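Local coordinates for protein coronin (Toxoplasma gondii, PDB 4OZU) that probably binds actin filaments, this piece being its WD40 beta-propeller domain, and contributes to host-cell invasion and egress by the parasite, at residues 7-12 against 225-230; 155-160 against 197-202; 283-288 against 333-338. All blocks are in the same frame, centred on the assembly; numbering follows the deposited sequence. Where two conformers were deposited one is given.

Interaction 1. Residues 7-12 against 225-230; sequences VDVPLI and DGLAGR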
ATOM      1  N   VAL A   7       0.455   1.993 -25.061  1.00 35.42           N
ATOM      2  CA  VAL A   7       1.529   2.876 -24.621  1.00 37.09           C
ATOM      3  C   VAL A   7       2.524   2.109 -23.754  1.00 34.72           C
ATOM      4  O   VAL A   7       2.133   1.444 -22.795  1.00 29.78           O
ATOM      5  CB  VAL A   7       0.968   4.082 -23.841  1.00 44.45           C
ATOM      6  CG1 VAL A   7       2.091   4.929 -23.255  1.00 47.20           C
ATOM      7  CG2 VAL A   7       0.076   4.918 -24.748  1.00 45.91           C
ATOM      8  N   ASP A   8       3.808   2.209 -24.089  1.00 36.68           N
ATOM      9  CA  ASP A   8       4.849   1.488 -23.361  1.00 32.23           C
ATOM     10  C   ASP A   8       5.248   2.257 -22.102  1.00 26.62           C
ATOM     11  O   ASP A   8       4.925   3.440 -21.951  1.00 26.22           O
ATOM     12  CB  ASP A   8       6.066   1.257 -24.264  1.00 38.55           C
ATOM     13  CG  ASP A   8       7.042   0.242 -23.693  1.00 77.36           C
ATOM     14  OD1 ASP A   8       6.665  -0.503 -22.763  1.00 85.86           O
ATOM     15  OD2 ASP A   8       8.188   0.183 -24.188  1.00 88.34           O
ATOM     16  N   VAL A   9       5.942   1.579 -21.194  1.00 26.37           N
ATOM     17  CA  VAL A   9       6.350   2.198 -19.939  1.00 25.33           C
ATOM     18  C   VAL A   9       7.345   3.335 -20.210  1.00 25.68           C
ATOM     19  O   VAL A   9       8.378   3.114 -20.834  1.00 29.08           O
ATOM     20  CB  VAL A   9       6.987   1.165 -18.981  1.00 23.96           C
ATOM     21  CG1 VAL A   9       7.476   1.839 -17.704  1.00 24.81           C
ATOM     22  CG2 VAL A   9       5.986   0.064 -18.645  1.00 29.02           C
ATOM     23  N   PRO A  10       7.035   4.554 -19.744  1.00 26.81           N
ATOM     24  CA  PRO A  10       7.925   5.684 -20.029  1.00 27.00           C
ATOM     25  C   PRO A  10       9.172   5.715 -19.160  1.00 31.14           C
ATOM     26  O   PRO A  10       9.134   5.296 -18.001  1.00 27.35           O
ATOM     27  CB  PRO A  10       7.048   6.901 -19.727  1.00 27.20           C
ATOM     28  CG  PRO A  10       6.120   6.427 -18.675  1.00 30.39           C
ATOM     29  CD  PRO A  10       5.852   4.971 -18.968  1.00 26.58           C
ATOM     30  N   LEU A  11      10.266   6.206 -19.728  1.00 28.15           N
ATOM     31  CA  LEU A  11      11.441   6.544 -18.948  1.00 27.28           C
ATOM     32  C   LEU A  11      11.163   7.881 -18.293  1.00 34.25           C
ATOM     33  O   LEU A  11      10.786   8.837 -18.973  1.00 31.27           O
ATOM     34  CB  LEU A  11      12.693   6.623 -19.825  1.00 33.36           C
ATOM     35  CG  LEU A  11      13.951   7.127 -19.113  1.00 36.17           C
ATOM     36  CD1 LEU A  11      14.445   6.097 -18.110  1.00 41.91           C
ATOM     37  CD2 LEU A  11      15.032   7.472 -20.120  1.00 43.46           C
ATOM     38  N   ILE A  12      11.339   7.948 -16.978  1.00 28.54           N
ATOM     39  CA  ILE A  12      11.054   9.170 -16.239  1.00 28.33           C
ATOM     40  C   ILE A  12      12.303   9.655 -15.521  1.00 25.96           C
ATOM     41  O   ILE A  12      12.666   9.136 -14.470  1.00 31.94           O
ATOM     42  CB  ILE A  12       9.915   8.965 -15.231  1.00 26.60           C
ATOM     43  CG1 ILE A  12       8.649   8.519 -15.968  1.00 26.25           C
ATOM     44  CG2 ILE A  12       9.654  10.258 -14.455  1.00 28.81           C
ATOM     45  CD1 ILE A  12       7.510   8.091 -15.069  1.00 27.42           C
ATOM     46  N   ASP A 225       7.263  -6.301  -9.466  1.00 20.08           N
ATOM     47  CA  ASP A 225       6.968  -6.933 -10.746  1.00 20.07           C
ATOM     48  C   ASP A 225       5.925  -6.059 -11.465  1.00 23.11           C
ATOM     49  O   ASP A 225       6.098  -4.842 -11.532  1.00 21.77           O
ATOM     50  CB  ASP A 225       6.523  -8.405 -10.564  1.00 19.94           C
ATOM     51  CG  ASP A 225       5.374  -8.598  -9.558  1.00 22.08           C
ATOM     52  OD1 ASP A 225       5.073  -7.716  -8.729  1.00 18.88           O
ATOM     53  OD2 ASP A 225       4.775  -9.694  -9.584  1.00 26.51           O
ATOM     54  N   GLY A 226       4.864  -6.638 -12.011  1.00 20.37           N
ATOM     55  CA  GLY A 226       3.919  -5.844 -12.774  1.00 21.74           C
ATOM     56  C   GLY A 226       4.500  -5.341 -14.088  1.00 16.69           C
ATOM     57  O   GLY A 226       5.500  -5.867 -14.593  1.00 19.28           O
ATOM     58  N   LEU A 227       3.863  -4.317 -14.650  1.00 17.33           N
ATOM     59  CA  LEU A 227       4.173  -3.861 -16.003  1.00 22.32           C
ATOM     60  C   LEU A 227       5.579  -3.305 -16.153  1.00 18.73           C
ATOM     61  O   LEU A 227       6.270  -3.590 -17.141  1.00 22.19           O
ATOM     62  CB  LEU A 227       3.176  -2.781 -16.428  1.00 19.52           C
ATOM     63  CG  LEU A 227       3.262  -2.374 -17.896  1.00 20.40           C
ATOM     64  CD1 LEU A 227       2.794  -3.522 -18.775  1.00 24.09           C
ATOM     65  CD2 LEU A 227       2.443  -1.106 -18.169  1.00 23.22           C
ATOM     66  N   ALA A 228       5.983  -2.472 -15.202  1.00 19.36           N
ATOM     67  CA  ALA A 228       7.253  -1.764 -15.297  1.00 19.51           C
ATOM     68  C   ALA A 228       8.369  -2.515 -14.603  1.00 21.80           C
ATOM     69  O   ALA A 228       9.546  -2.213 -14.810  1.00 23.94           O
ATOM     70  CB  ALA A 228       7.125  -0.357 -14.704  1.00 24.83           C
ATOM     71  N   GLY A 229       7.997  -3.479 -13.770  1.00 22.54           N
ATOM     72  CA  GLY A 229       8.962  -4.187 -12.948  1.00 17.37           C
ATOM     73  C   GLY A 229       9.549  -5.414 -13.616  1.00 19.22           C
ATOM     74  O   GLY A 229       9.633  -5.496 -14.836  1.00 20.10           O
ATOM     75  N   ARG A 230       9.982  -6.366 -12.798  1.00 18.28           N
ATOM     76  CA  ARG A 230      10.541  -7.616 -13.298  1.00 22.43           C
ATOM     77  C   ARG A 230       9.916  -8.791 -12.563  1.00 17.81           C
ATOM     78  O   ARG A 230       9.754  -8.752 -11.346  1.00 20.06           O
ATOM     79  CB  ARG A 230      12.063  -7.626 -13.142  1.00 22.36           C
ATOM     80  CG  ARG A 230      12.794  -6.698 -14.102  1.00 31.12           C
ATOM     81  CD  ARG A 230      12.549  -7.121 -15.545  1.00 64.08           C
ATOM     82  NE  ARG A 230      13.279  -6.324 -16.529  1.00 52.33           N
ATOM     83  CZ  ARG A 230      12.810  -5.225 -17.114  1.00 61.88           C
ATOM     84  NH1 ARG A 230      11.608  -4.747 -16.810  1.00 36.98           N
ATOM     85  NH2 ARG A 230      13.555  -4.595 -18.007  1.00 54.69           N
TER
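V9 meets L227 and A228 through the two arms of its fork, which make every apolar contact between 7-12 and 225-230. One arm, CG1, touches the methyl CB of A228 at 3.7 Å; the other, V9 CG2, lies 3.7 Å from L227 CG and 3.8 Å from L227 CD2. With CG1 anti to the backbone N (chi1 177°), CG2 sits beside that N, and the fork spreads over two consecutive residues of the loop. The valine and leucine side chains run past each other in opposite directions. This is the close-packed part, and A228 is buried. The other side is looser: V9 and L227 remain partly exposed, and the adjoining D8 is exposed, turning its carboxylate back so that D8 OD1 takes a weak hydrogen bond from the V9 N, 2.7 Å away. The contact illustrates how a chain terminus is laid against a propeller. The arm leading into strand 16-25 crosses a loop between two strands of one blade, while Q296 in strand 291-298 bonds P10 O and I12 N, and the E277 carboxylate oxygen OE1 accepts a hydrogen bond from L227 N. No hydrogen bond links the two segments directly. Their attraction is therefore dispersive and hydrophobic, and the polar bonds that help to place each segment, to Q296 and E277, lie outside the contact.

Interaction 2. Residues 155-160 against 197-202; sequences VAFWNV and NIVDPR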
ATOM      1  N   VAL A 155       0.835 -15.484   9.031  1.00 20.45           N
ATOM      2  CA  VAL A 155       0.173 -14.905   7.871  1.00 20.63           C
ATOM      3  C   VAL A 155      -1.034 -15.776   7.569  1.00 23.78           C
ATOM      4  O   VAL A 155      -0.884 -16.975   7.313  1.00 25.43           O
ATOM      5  CB  VAL A 155       1.089 -14.835   6.650  1.00 27.48           C
ATOM      6  CG1 VAL A 155       0.347 -14.237   5.472  1.00 25.98           C
ATOM      7  CG2 VAL A 155       2.320 -14.015   6.962  1.00 29.60           C
ATOM      8  N   ALA A 156      -2.221 -15.174   7.631  1.00 19.49           N
ATOM      9  CA  ALA A 156      -3.470 -15.888   7.413  1.00 21.72           C
ATOM     10  C   ALA A 156      -4.085 -15.472   6.093  1.00 25.52           C
ATOM     11  O   ALA A 156      -4.236 -14.281   5.827  1.00 23.94           O
ATOM     12  CB  ALA A 156      -4.447 -15.622   8.553  1.00 27.36           C
ATOM     13  N   PHE A 157      -4.446 -16.454   5.276  1.00 22.39           N
ATOM     14  CA  PHE A 157      -5.075 -16.182   3.990  1.00 23.61           C
ATOM     15  C   PHE A 157      -6.564 -16.486   4.052  1.00 27.40           C
ATOM     16  O   PHE A 157      -6.980 -17.558   4.497  1.00 20.96           O
ATOM     17  CB  PHE A 157      -4.402 -16.991   2.890  1.00 22.22           C
ATOM     18  CG  PHE A 157      -2.969 -16.623   2.678  1.00 20.31           C
ATOM     19  CD1 PHE A 157      -2.625 -15.559   1.865  1.00 20.46           C
ATOM     20  CD2 PHE A 157      -1.963 -17.320   3.310  1.00 20.80           C
ATOM     21  CE1 PHE A 157      -1.301 -15.216   1.680  1.00 17.94           C
ATOM     22  CE2 PHE A 157      -0.639 -16.974   3.127  1.00 19.59           C
ATOM     23  CZ  PHE A 157      -0.308 -15.934   2.309  1.00 21.09           C
ATOM     24  N   TRP A 158      -7.358 -15.524   3.593  1.00 21.99           N
ATOM     25  CA  TRP A 158      -8.803 -15.559   3.753  1.00 20.78           C
ATOM     26  C   TRP A 158      -9.530 -15.519   2.423  1.00 26.83           C
ATOM     27  O   TRP A 158      -9.192 -14.714   1.560  1.00 21.25           O
ATOM     28  CB  TRP A 158      -9.268 -14.367   4.589  1.00 23.49           C
ATOM     29  CG  TRP A 158      -8.985 -14.471   6.045  1.00 25.68           C
ATOM     30  CD1 TRP A 158      -7.902 -13.975   6.714  1.00 24.72           C
ATOM     31  CD2 TRP A 158      -9.810 -15.103   7.027  1.00 22.48           C
ATOM     32  NE1 TRP A 158      -8.005 -14.260   8.054  1.00 24.42           N
ATOM     33  CE2 TRP A 158      -9.166 -14.955   8.271  1.00 23.29           C
ATOM     34  CE3 TRP A 158     -11.030 -15.786   6.975  1.00 26.66           C
ATOM     35  CZ2 TRP A 158      -9.704 -15.462   9.450  1.00 23.98           C
ATOM     36  CZ3 TRP A 158     -11.560 -16.282   8.144  1.00 27.42           C
ATOM     37  CH2 TRP A 158     -10.897 -16.121   9.363  1.00 30.08           C
ATOM     38  N   ASN A 159     -10.532 -16.377   2.274  1.00 22.18           N
ATOM     39  CA  ASN A 159     -11.558 -16.214   1.250  1.00 24.48           C
ATOM     40  C   ASN A 159     -12.733 -15.492   1.901  1.00 24.40           C
ATOM     41  O   ASN A 159     -13.539 -16.109   2.596  1.00 27.32           O
ATOM     42  CB  ASN A 159     -11.984 -17.572   0.683  1.00 30.00           C
ATOM     43  CG  ASN A 159     -13.030 -17.461  -0.419  1.00 45.84           C
ATOM     44  OD1 ASN A 159     -13.617 -16.401  -0.648  1.00 45.26           O
ATOM     45  ND2 ASN A 159     -13.270 -18.572  -1.106  1.00 51.50           N
ATOM     46  N   VAL A 160     -12.828 -14.184   1.703  1.00 24.74           N
ATOM     47  CA  VAL A 160     -13.802 -13.395   2.454  1.00 25.96           C
ATOM     48  C   VAL A 160     -15.232 -13.790   2.102  1.00 43.37           C
ATOM     49  O   VAL A 160     -16.120 -13.698   2.943  1.00 36.93           O
ATOM     50  CB  VAL A 160     -13.626 -11.868   2.219  1.00 28.86           C
ATOM     51  CG1 VAL A 160     -12.216 -11.435   2.593  1.00 28.94           C
ATOM     52  CG2 VAL A 160     -13.925 -11.499   0.784  1.00 60.68           C
ATOM     53  N   ASN A 197      10.541 -13.237   3.621  1.00 21.72           N
ATOM     54  CA  ASN A 197       9.970 -14.547   3.343  1.00 20.10           C
ATOM     55  C   ASN A 197       8.979 -14.480   2.202  1.00 20.75           C
ATOM     56  O   ASN A 197       8.180 -13.545   2.118  1.00 22.38           O
ATOM     57  CB  ASN A 197       9.279 -15.114   4.588  1.00 21.56           C
ATOM     58  CG  ASN A 197      10.118 -14.966   5.842  1.00 24.46           C
ATOM     59  OD1 ASN A 197      11.102 -15.681   6.036  1.00 30.44           O
ATOM     60  ND2 ASN A 197       9.725 -14.034   6.708  1.00 34.61           N
ATOM     61  N   ILE A 198       9.046 -15.477   1.325  1.00 19.60           N
ATOM     62  CA  ILE A 198       8.115 -15.602   0.214  1.00 18.76           C
ATOM     63  C   ILE A 198       7.167 -16.765   0.488  1.00 20.16           C
ATOM     64  O   ILE A 198       7.606 -17.871   0.813  1.00 20.84           O
ATOM     65  CB  ILE A 198       8.837 -15.840  -1.123  1.00 21.25           C
ATOM     66  CG1 ILE A 198      10.004 -14.862  -1.302  1.00 20.25           C
ATOM     67  CG2 ILE A 198       7.847 -15.737  -2.267  1.00 22.70           C
ATOM     68  CD1 ILE A 198       9.605 -13.399  -1.282  1.00 19.71           C
ATOM     69  N   VAL A 199       5.870 -16.509   0.325  1.00 21.27           N
ATOM     70  CA  VAL A 199       4.828 -17.471   0.690  1.00 22.00           C
ATOM     71  C   VAL A 199       3.915 -17.770  -0.482  1.00 23.49           C
ATOM     72  O   VAL A 199       3.430 -16.846  -1.138  1.00 21.75           O
ATOM     73  CB  VAL A 199       3.964 -16.948   1.848  1.00 22.07           C
ATOM     74  CG1 VAL A 199       2.917 -17.980   2.244  1.00 26.55           C
ATOM     75  CG2 VAL A 199       4.844 -16.589   3.045  1.00 22.47           C
ATOM     76  N   ASP A 200       3.690 -19.063  -0.726  1.00 24.03           N
ATOM     77  CA  ASP A 200       2.714 -19.529  -1.707  1.00 22.49           C
ATOM     78  C   ASP A 200       1.458 -19.997  -0.968  1.00 22.44           C
ATOM     79  O   ASP A 200       1.451 -21.076  -0.376  1.00 25.78           O
ATOM     80  CB  ASP A 200       3.306 -20.658  -2.553  1.00 22.77           C
ATOM     81  CG  ASP A 200       2.379 -21.111  -3.682  1.00 26.63           C
ATOM     82  OD1 ASP A 200       1.140 -21.050  -3.526  1.00 24.84           O
ATOM     83  OD2 ASP A 200       2.904 -21.545  -4.730  1.00 32.37           O
ATOM     84  N   PRO A 201       0.390 -19.184  -0.988  1.00 21.52           N
ATOM     85  CA  PRO A 201      -0.791 -19.563  -0.197  1.00 22.35           C
ATOM     86  C   PRO A 201      -1.540 -20.783  -0.725  1.00 24.65           C
ATOM     87  O   PRO A 201      -2.090 -21.541   0.068  1.00 26.68           O
ATOM     88  CB  PRO A 201      -1.678 -18.324  -0.274  1.00 18.74           C
ATOM     89  CG  PRO A 201      -1.233 -17.604  -1.515  1.00 20.66           C
ATOM     90  CD  PRO A 201       0.233 -17.864  -1.622  1.00 23.49           C
ATOM     91  N   ARG A 202      -1.579 -20.971  -2.037  1.00 22.83           N
ATOM     92  CA  ARG A 202      -2.291 -22.111  -2.596  1.00 24.25           C
ATOM     93  C   ARG A 202      -1.569 -23.426  -2.288  1.00 23.40           C
ATOM     94  O   ARG A 202      -2.186 -24.490  -2.282  1.00 26.75           O
ATOM     95  CB  ARG A 202      -2.482 -21.932  -4.100  1.00 22.13           C
ATOM     96  CG  ARG A 202      -3.548 -20.892  -4.428  1.00 21.13           C
ATOM     97  CD  ARG A 202      -3.669 -20.619  -5.897  1.00 21.65           C
ATOM     98  NE  ARG A 202      -2.451 -20.022  -6.428  1.00 23.88           N
ATOM     99  CZ  ARG A 202      -2.308 -19.631  -7.688  1.00 21.85           C
ATOM    100  NH1 ARG A 202      -3.306 -19.778  -8.552  1.00 23.50           N
ATOM    101  NH2 ARG A 202      -1.165 -19.106  -8.082  1.00 20.56           N
TER
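F157 presents one face of its ring squarely to P201. The proline CB stands over the ring centre, 3.5 Å from the F157 centroid and only 4° off the ring normal, a CH-pi contact of nearly ideal aim. The two side chains meet at about a right angle, and because CB is centred, its distances to the ring atoms are almost equal: P201 CB is 3.6 Å from F157 CG, and P201 CB is 3.8 Å from F157 CZ. P201 CG reaches toward the same region but less closely, 4.0 Å from F157 CE1. V199 comes in differently: its side chain and the phenylalanine cross obliquely, and V199 CG1 nestles against the far part of the ring, 3.8 Å from F157 CE2. That branch is the one anti to the backbone N (chi1 -178°). The pair exemplifies how neighbouring blades of a WD40 propeller are joined: strand 154-159 is third in its four-stranded antiparallel sheet, strand 195-200 third in the next, and P201 follows directly where the latter ends. The packing is between sheets, with no hydrogen bond across. L187 and F166 also touch the phenylalanine, and V199 rests on V169 of strand 164-170 as well. The next residue, R202, makes a cation-pi contact with W379 and hydrogen bonds to W379 O, E383 O and N384 OD1.

Interaction 3. Residues 283-288 against 333-338; sequences YVCGKG and GRMLKQ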
ATOM      1  N   TYR A 283       8.538   4.955  -4.431  1.00 21.69           N
ATOM      2  CA  TYR A 283       8.646   5.962  -3.379  1.00 20.61           C
ATOM      3  C   TYR A 283       9.028   5.286  -2.063  1.00 21.19           C
ATOM      4  O   TYR A 283       8.533   4.204  -1.765  1.00 23.66           O
ATOM      5  CB  TYR A 283       7.326   6.722  -3.218  1.00 19.80           C
ATOM      6  CG  TYR A 283       6.768   7.302  -4.503  1.00 18.98           C
ATOM      7  CD1 TYR A 283       6.009   6.520  -5.356  1.00 21.08           C
ATOM      8  CD2 TYR A 283       6.994   8.624  -4.857  1.00 24.67           C
ATOM      9  CE1 TYR A 283       5.491   7.029  -6.525  1.00 19.20           C
ATOM     10  CE2 TYR A 283       6.479   9.151  -6.035  1.00 23.69           C
ATOM     11  CZ  TYR A 283       5.730   8.346  -6.862  1.00 21.45           C
ATOM     12  OH  TYR A 283       5.212   8.844  -8.034  1.00 22.21           O
ATOM     13  N   VAL A 284       9.922   5.906  -1.294  1.00 22.31           N
ATOM     14  CA  VAL A 284      10.262   5.404   0.036  1.00 25.24           C
ATOM     15  C   VAL A 284       9.966   6.496   1.046  1.00 24.42           C
ATOM     16  O   VAL A 284      10.551   7.577   1.003  1.00 30.46           O
ATOM     17  CB  VAL A 284      11.736   4.928   0.127  1.00 32.36           C
ATOM     18  CG1 VAL A 284      11.931   3.692  -0.743  1.00 40.97           C
ATOM     19  CG2 VAL A 284      12.712   6.020  -0.290  1.00 27.72           C
ATOM     20  N   CYS A 285       9.051   6.183   1.958  0.51 25.16           N
ATOM     21  CA  CYS A 285       8.494   7.150   2.889  0.51 33.55           C
ATOM     22  C   CYS A 285       8.645   6.674   4.326  0.51 27.53           C
ATOM     23  O   CYS A 285       8.245   5.559   4.658  0.51 33.63           O
ATOM     24  CB  CYS A 285       7.016   7.380   2.573  0.51 45.00           C
ATOM     25  SG  CYS A 285       6.678   7.615   0.811  0.51 30.45           S
ATOM     26  N   GLY A 286       9.224   7.520   5.171  1.00 25.02           N
ATOM     27  CA  GLY A 286       9.335   7.225   6.587  1.00 28.57           C
ATOM     28  C   GLY A 286       8.400   8.075   7.423  1.00 31.00           C
ATOM     29  O   GLY A 286       8.414   9.301   7.325  1.00 29.99           O
ATOM     30  N   LYS A 287       7.583   7.434   8.252  1.00 32.46           N
ATOM     31  CA  LYS A 287       6.756   8.173   9.201  1.00 36.30           C
ATOM     32  C   LYS A 287       7.657   8.944  10.153  1.00 33.25           C
ATOM     33  O   LYS A 287       8.615   8.390  10.702  1.00 34.16           O
ATOM     34  CB  LYS A 287       5.841   7.235   9.983  1.00 35.98           C
ATOM     35  CG  LYS A 287       4.842   6.483   9.127  1.00 42.50           C
ATOM     36  CD  LYS A 287       4.142   5.409   9.936  1.00 63.82           C
ATOM     37  CE  LYS A 287       2.640   5.504   9.787  1.00 55.08           C
ATOM     38  NZ  LYS A 287       1.931   4.558  10.686  1.00 45.77           N
ATOM     39  N   GLY A 288       7.354  10.222  10.346  1.00 34.10           N
ATOM     40  CA  GLY A 288       8.167  11.082  11.181  1.00 37.66           C
ATOM     41  C   GLY A 288       9.180  11.888  10.386  1.00 36.52           C
ATOM     42  O   GLY A 288       9.684  12.903  10.876  1.00 38.78           O
ATOM     43  N   GLY A 333       1.357  10.237  -9.829  1.00 20.10           N
ATOM     44  CA  GLY A 333       1.056   9.724  -8.505  1.00 21.82           C
ATOM     45  C   GLY A 333       0.676  10.846  -7.565  1.00 23.49           C
ATOM     46  O   GLY A 333       0.955  12.022  -7.839  1.00 22.07           O
ATOM     47  N   ARG A 334       0.020  10.493  -6.465  1.00 23.75           N
ATOM     48  CA  ARG A 334      -0.334  11.483  -5.453  1.00 20.80           C
ATOM     49  C   ARG A 334      -0.297  10.876  -4.064  1.00 19.55           C
ATOM     50  O   ARG A 334      -0.920   9.844  -3.800  1.00 20.68           O
ATOM     51  CB  ARG A 334      -1.720  12.078  -5.727  1.00 22.93           C
ATOM     52  CG  ARG A 334      -2.018  13.315  -4.887  1.00 22.87           C
ATOM     53  CD  ARG A 334      -3.485  13.739  -4.986  1.00 25.97           C
ATOM     54  NE  ARG A 334      -3.968  13.783  -6.365  1.00 23.67           N
ATOM     55  CZ  ARG A 334      -5.254  13.759  -6.707  1.00 24.90           C
ATOM     56  NH1 ARG A 334      -6.199  13.714  -5.774  1.00 24.21           N
ATOM     57  NH2 ARG A 334      -5.602  13.788  -7.985  1.00 25.86           N
ATOM     58  N   MET A 335       0.463  11.520  -3.188  1.00 22.36           N
ATOM     59  CA  MET A 335       0.506  11.145  -1.785  1.00 23.37           C
ATOM     60  C   MET A 335      -0.475  11.998  -0.995  1.00 21.41           C
ATOM     61  O   MET A 335      -0.604  13.191  -1.242  1.00 24.51           O
ATOM     62  CB  MET A 335       1.916  11.323  -1.228  1.00 21.86           C
ATOM     63  CG  MET A 335       2.063  10.994   0.246  1.00 28.25           C
ATOM     64  SD  MET A 335       3.652  11.546   0.899  1.00 36.91           S
ATOM     65  CE  MET A 335       4.779  10.529  -0.042  1.00 93.50           C
ATOM     66  N   LEU A 336      -1.166  11.368  -0.054  1.00 21.72           N
ATOM     67  CA  LEU A 336      -1.935  12.084   0.951  1.00 24.73           C
ATOM     68  C   LEU A 336      -1.132  11.986   2.231  1.00 24.97           C
ATOM     69  O   LEU A 336      -0.932  10.898   2.763  1.00 23.56           O
ATOM     70  CB  LEU A 336      -3.334  11.491   1.117  1.00 25.85           C
ATOM     71  CG  LEU A 336      -4.162  11.490  -0.170  1.00 24.06           C
ATOM     72  CD1 LEU A 336      -5.460  10.711   0.000  1.00 24.46           C
ATOM     73  CD2 LEU A 336      -4.451  12.923  -0.596  1.00 28.58           C
ATOM     74  N   LYS A 337      -0.649  13.133   2.688  1.00 25.15           N
ATOM     75  CA  LYS A 337       0.259  13.223   3.825  1.00 27.09           C
ATOM     76  C   LYS A 337      -0.455  13.789   5.049  1.00 30.76           C
ATOM     77  O   LYS A 337      -0.873  14.930   5.019  1.00 26.75           O
ATOM     78  CB  LYS A 337       1.448  14.118   3.450  1.00 24.34           C
ATOM     79  CG  LYS A 337       2.442  14.380   4.567  1.00 31.00           C
ATOM     80  CD  LYS A 337       3.333  15.564   4.220  1.00 31.96           C
ATOM     81  CE  LYS A 337       4.185  15.990   5.405  1.00 27.56           C
ATOM     82  NZ  LYS A 337       4.589  17.418   5.290  1.00 35.47           N
ATOM     83  N   GLN A 338      -0.597  13.013   6.122  1.00 27.63           N
ATOM     84  CA  GLN A 338      -1.146  13.570   7.362  1.00 26.82           C
ATOM     85  C   GLN A 338      -0.106  14.450   8.037  1.00 29.73           C
ATOM     86  O   GLN A 338       1.024  14.016   8.288  1.00 31.06           O
ATOM     87  CB  GLN A 338      -1.594  12.474   8.331  1.00 28.41           C
ATOM     88  CG  GLN A 338      -2.117  12.995   9.669  1.00 30.66           C
ATOM     89  CD  GLN A 338      -2.665  11.879  10.545  1.00 30.01           C
ATOM     90  OE1 GLN A 338      -3.082  10.828  10.044  1.00 33.30           O
ATOM     91  NE2 GLN A 338      -2.657  12.093  11.859  1.00 34.92           N
TER
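The ring of Y283 is the flat group here, and it reaches 333-338 by its hydroxyl alone: Y283 OH lies 4.3 Å from G333 CA, with that carbon displaced to one side of the ring plane beyond the phenolic end. Outside the two segments the ring meets F319, their planes inclined at about 40°, so the aromatic pair is neither stacked in parallel nor set at a right angle. Since G333 carries no side chain, the hydroxyl comes up against bare backbone. Two residues further along each strand the encounter is between sulfur and methyl. C285 SG is 3.6 Å from M335 CE in the conformer described, one of two deposited for the cysteine, so the exact fit of the sulfur is uncertain. The methionine extends from its strand with CG anti to the backbone N (chi1 178°), continues straight through chi2, and bends only at chi3 (-64°), which turns the terminal methyl to the cysteine. Such a reach is needed, because the backbones are well separated: even the nearest CA atoms across the segments, those of Y283 and M335, are 9.8 Å apart. This is a worked case of blade-to-blade packing in a propeller, with strand 281-286 of one sheet facing strand 331-339 of the next, and F319 of strand 317-319 touching Y283, C285 and M335 alike. C285 is also a partner in the disulfide with C292 observed for this protein, and C292 touches M335 too. Backbone hydrogen bonds such as C285 with Y272 and G333 with F349 lie within the separate sheets, and none crosses between the segments. The contact is thus a loose, largely apolar one: a methyl near a sulfur whose position is doubtful, and a phenol oxygen near a glycine CA.

In the fold
All three contacts join separate parts of one WD40 propeller. Interaction 2 is nested in the chain span closed by interaction 1, and interaction 3 follows both. Interactions 2 and 3 each pack a strand of one blade against a strand of the next; their centres are 27 Å apart, on opposite sides of the chain's centre. Interaction 1 lies 22 Å from interaction 3 and 27 Å from interaction 2, centre to centre, and none touches another. It joins the N-terminal arm to a loop. That arm enters strand 16-25, which pairs with 343-350 beside 331-339 of interaction 3, so this blade combines an N-terminal strand with strands from late in the propeller, a common way of closing WD40 rings.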